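PDB 6J3A: gamma-glutamyltranspeptidase from Streptomyces lincolnensis, which is an LmbA-like glutamyltranspeptidase homologue that probably cleaves or transfers gamma-glutamyl or related amide-linked groups. Local coordinates for residues 316-322 against 477-481. Numbering follows the deposited sequence.
Sequences REAWYGD and RRPRT
Asp-322 is gripped through both carboxylate oxygens by Arg-478. The backbone N of Arg-478 meets the anti lone pair of Asp-322 OD2 (3.1 Å) in a nearly straight bond (166°), while Arg-478 NH2 salt-bridges Asp-322 OD1 at 2.9 Å from above the carboxylate plane, with OD1 lying near the guanidinium plane. Asp-322 CG stands anti to the backbone N (chi1 -160°), which carries the carboxylate across to Arg-478. With an alanine here the carboxylate is gone, and Arg-478 N would probably lose its acceptor and NH2 its charge mate, leaving Glu-258 to pair with the guanidinium. One water accepts from Asp-322 N and donates to Arg-478 O. At the other end Arg-480 NH1 comes within 2.6 Å of Glu-317 OE1, a salt bridge whose hydrogen bond is weak. Helix 299-319 ends here, and its exit through Tyr-320 is joined to the loop before strand 486-490, within the Ntn-hydrolase fold of the gamma-glutamyltranspeptidases. Arg-480 NH2 lies over one guanidinium face of Arg-316, toward its rim, 3.4 Å from Arg-316 NH1, two donors without a bond; Asp-504, salt-bridged to Arg-316, probably offsets part of their repulsion. Arg-480 NE is buried without a partner. Further out, Trp-464 donates to Glu-317 OE2, and Trp-276 makes a cation-pi contact with Arg-478.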
ATOM      1  N   ARG A 316       5.715 -27.008  23.841  1.00 32.22           N
ATOM      2  CA  ARG A 316       4.372 -26.827  23.278  1.00 32.80           C
ATOM      3  C   ARG A 316       3.629 -28.163  23.089  1.00 33.99           C
ATOM      4  O   ARG A 316       2.487 -28.323  23.522  1.00 33.70           O
ATOM      5  CB  ARG A 316       4.446 -26.090  21.950  1.00 32.74           C
ATOM      6  CG  ARG A 316       3.084 -25.765  21.351  1.00 33.37           C
ATOM      7  CD  ARG A 316       3.177 -25.374  19.890  1.00 34.05           C
ATOM      8  NE  ARG A 316       3.201 -26.537  18.997  1.00 34.79           N
ATOM      9  CZ  ARG A 316       3.019 -26.500  17.678  1.00 34.69           C
ATOM     10  NH1 ARG A 316       3.063 -27.626  16.972  1.00 35.49           N
ATOM     11  NH2 ARG A 316       2.772 -25.354  17.054  1.00 34.78           N
ATOM     12  N   GLU A 317       4.298 -29.104  22.435  1.00 34.17           N
ATOM     13  CA  GLU A 317       3.732 -30.425  22.170  1.00 35.31           C
ATOM     14  C   GLU A 317       3.451 -31.231  23.437  1.00 34.13           C
ATOM     15  O   GLU A 317       2.397 -31.862  23.569  1.00 34.72           O
ATOM     16  CB  GLU A 317       4.680 -31.234  21.282  1.00 36.88           C
ATOM     17  CG  GLU A 317       4.082 -32.543  20.776  1.00 37.65           C
ATOM     18  CD  GLU A 317       2.756 -32.329  20.074  1.00 37.52           C
ATOM     19  OE1 GLU A 317       2.695 -31.459  19.181  1.00 38.15           O
ATOM     20  OE2 GLU A 317       1.769 -32.995  20.432  1.00 38.86           O
ATOM     21  N   ALA A 318       4.423 -31.229  24.339  1.00 32.84           N
ATOM     22  CA  ALA A 318       4.325 -31.947  25.613  1.00 31.72           C
ATOM     23  C   ALA A 318       3.294 -31.372  26.573  1.00 30.72           C
ATOM     24  O   ALA A 318       2.574 -32.125  27.218  1.00 32.83           O
ATOM     25  CB  ALA A 318       5.684 -31.986  26.293  1.00 31.40           C
ATOM     26  N   TRP A 319       3.236 -30.048  26.669  1.00 30.13           N
ATOM     27  CA  TRP A 319       2.524 -29.384  27.764  1.00 30.95           C
ATOM     28  C   TRP A 319       1.270 -28.600  27.381  1.00 31.71           C
ATOM     29  O   TRP A 319       0.400 -28.409  28.233  1.00 31.11           O
ATOM     30  CB  TRP A 319       3.502 -28.496  28.554  1.00 31.53           C
ATOM     31  CG  TRP A 319       4.651 -29.300  29.105  1.00 31.58           C
ATOM     32  CD1 TRP A 319       5.960 -29.246  28.722  1.00 31.49           C
ATOM     33  CD2 TRP A 319       4.567 -30.316  30.099  1.00 32.09           C
ATOM     34  NE1 TRP A 319       6.702 -30.151  29.434  1.00 31.56           N
ATOM     35  CE2 TRP A 319       5.868 -30.830  30.281  1.00 32.09           C
ATOM     36  CE3 TRP A 319       3.511 -30.843  30.863  1.00 32.32           C
ATOM     37  CZ2 TRP A 319       6.147 -31.846  31.199  1.00 32.54           C
ATOM     38  CZ3 TRP A 319       3.779 -31.853  31.767  1.00 31.59           C
ATOM     39  CH2 TRP A 319       5.092 -32.343  31.932  1.00 32.45           C
ATOM     40  N   TYR A 320       1.150 -28.158  26.124  1.00 32.76           N
ATOM     41  CA  TYR A 320       0.058 -27.228  25.761  1.00 32.54           C
ATOM     42  C   TYR A 320      -1.210 -27.964  25.399  1.00 31.51           C
ATOM     43  O   TYR A 320      -1.183 -29.097  24.915  1.00 29.47           O
ATOM     44  CB  TYR A 320       0.417 -26.294  24.606  1.00 33.35           C
ATOM     45  CG  TYR A 320       1.491 -25.255  24.873  1.00 35.23           C
ATOM     46  CD1 TYR A 320       2.511 -25.458  25.816  1.00 35.36           C
ATOM     47  CD2 TYR A 320       1.524 -24.075  24.127  1.00 36.52           C
ATOM     48  CE1 TYR A 320       3.508 -24.516  26.012  1.00 35.55           C
ATOM     49  CE2 TYR A 320       2.522 -23.129  24.319  1.00 36.24           C
ATOM     50  CZ  TYR A 320       3.514 -23.357  25.260  1.00 36.10           C
ATOM     51  OH  TYR A 320       4.503 -22.421  25.461  1.00 36.43           O
ATOM     52  N   GLY A 321      -2.323 -27.277  25.615  1.00 31.15           N
ATOM     53  CA  GLY A 321      -3.639 -27.834  25.354  1.00 31.47           C
ATOM     54  C   GLY A 321      -4.674 -27.244  26.284  1.00 31.61           C
ATOM     55  O   GLY A 321      -4.388 -26.318  27.044  1.00 31.28           O
ATOM     56  N   ASP A 322      -5.889 -27.779  26.198  1.00 31.14           N
ATOM     57  CA  ASP A 322      -6.995 -27.367  27.068  1.00 30.29           C
ATOM     58  C   ASP A 322      -7.662 -28.531  27.816  1.00 30.97           C
ATOM     59  O   ASP A 322      -8.680 -28.320  28.477  1.00 30.60           O
ATOM     60  CB  ASP A 322      -8.048 -26.624  26.244  1.00 29.71           C
ATOM     61  CG  ASP A 322      -8.963 -25.757  27.092  1.00 29.05           C
ATOM     62  OD1 ASP A 322      -8.481 -25.105  28.050  1.00 27.90           O
ATOM     63  OD2 ASP A 322     -10.173 -25.708  26.775  1.00 27.65           O
ATOM     64  N   ARG A 477     -13.820 -28.789  25.381  1.00 31.58           N
ATOM     65  CA  ARG A 477     -12.468 -28.251  25.444  1.00 31.52           C
ATOM     66  C   ARG A 477     -11.976 -27.806  24.079  1.00 30.84           C
ATOM     67  O   ARG A 477     -12.305 -28.419  23.064  1.00 28.32           O
ATOM     68  CB  ARG A 477     -11.538 -29.320  25.996  1.00 33.35           C
ATOM     69  CG  ARG A 477     -11.276 -29.195  27.479  1.00 35.37           C
ATOM     70  CD  ARG A 477     -12.503 -28.884  28.305  1.00 37.06           C
ATOM     71  NE  ARG A 477     -12.302 -29.318  29.677  1.00 40.17           N
ATOM     72  CZ  ARG A 477     -12.210 -28.538  30.758  1.00 42.36           C
ATOM     73  NH1 ARG A 477     -12.009 -29.126  31.932  1.00 42.70           N
ATOM     74  NH2 ARG A 477     -12.309 -27.203  30.705  1.00 43.65           N
ATOM     75  N   ARG A 478     -11.176 -26.738  24.065  1.00 31.20           N
ATOM     76  CA  ARG A 478     -10.623 -26.227  22.813  1.00 31.66           C
ATOM     77  C   ARG A 478      -9.523 -27.136  22.332  1.00 30.76           C
ATOM     78  O   ARG A 478      -8.746 -27.636  23.135  1.00 30.43           O
ATOM     79  CB  ARG A 478      -9.991 -24.848  22.948  1.00 32.69           C
ATOM     80  CG  ARG A 478     -10.923 -23.735  23.383  1.00 33.84           C
ATOM     81  CD  ARG A 478     -10.774 -23.508  24.863  1.00 35.13           C
ATOM     82  NE  ARG A 478     -10.630 -22.113  25.222  1.00 36.34           N
ATOM     83  CZ  ARG A 478     -10.035 -21.670  26.331  1.00 36.73           C
ATOM     84  NH1 ARG A 478      -9.967 -20.370  26.549  1.00 38.36           N
ATOM     85  NH2 ARG A 478      -9.490 -22.494  27.222  1.00 36.35           N
ATOM     86  N   PRO A 479      -9.423 -27.319  21.014  1.00 30.38           N
ATOM     87  CA  PRO A 479      -8.199 -27.930  20.536  1.00 31.09           C
ATOM     88  C   PRO A 479      -7.035 -26.956  20.697  1.00 32.30           C
ATOM     89  O   PRO A 479      -7.227 -25.731  20.830  1.00 32.40           O
ATOM     90  CB  PRO A 479      -8.487 -28.176  19.055  1.00 30.23           C
ATOM     91  CG  PRO A 479      -9.456 -27.112  18.688  1.00 29.52           C
ATOM     92  CD  PRO A 479     -10.278 -26.846  19.911  1.00 29.38           C
ATOM     93  N   ARG A 480      -5.837 -27.511  20.677  1.00 32.35           N
ATOM     94  CA  ARG A 480      -4.634 -26.715  20.753  1.00 32.86           C
ATOM     95  C   ARG A 480      -4.430 -25.999  19.422  1.00 32.51           C
ATOM     96  O   ARG A 480      -3.971 -26.595  18.451  1.00 35.44           O
ATOM     97  CB  ARG A 480      -3.452 -27.604  21.097  1.00 33.96           C
ATOM     98  CG  ARG A 480      -2.258 -26.856  21.635  1.00 35.30           C
ATOM     99  CD  ARG A 480      -1.129 -26.914  20.645  1.00 37.37           C
ATOM    100  NE  ARG A 480      -0.487 -28.224  20.638  1.00 39.28           N
ATOM    101  CZ  ARG A 480       0.072 -28.808  19.576  1.00 41.76           C
ATOM    102  NH1 ARG A 480       0.636 -30.002  19.725  1.00 43.03           N
ATOM    103  NH2 ARG A 480       0.058 -28.232  18.365  1.00 42.27           N
ATOM    104  N   THR A 481      -4.766 -24.711  19.393  1.00 30.27           N
ATOM    105  CA  THR A 481      -4.949 -23.969  18.131  1.00 27.92           C
ATOM    106  C   THR A 481      -3.684 -23.203  17.725  1.00 27.52           C
ATOM    107  O   THR A 481      -2.978 -22.661  18.588  1.00 26.63           O
ATOM    108  CB  THR A 481      -6.193 -23.046  18.214  1.00 27.14           C
ATOM    109  OG1 THR A 481      -6.515 -22.541  16.916  1.00 26.65           O
ATOM    110  CG2 THR A 481      -6.011 -21.886  19.184  1.00 26.10           C
TER
HETATM  111  O   HOH W   1      -6.618 -29.133  23.478  1.00 15.57           O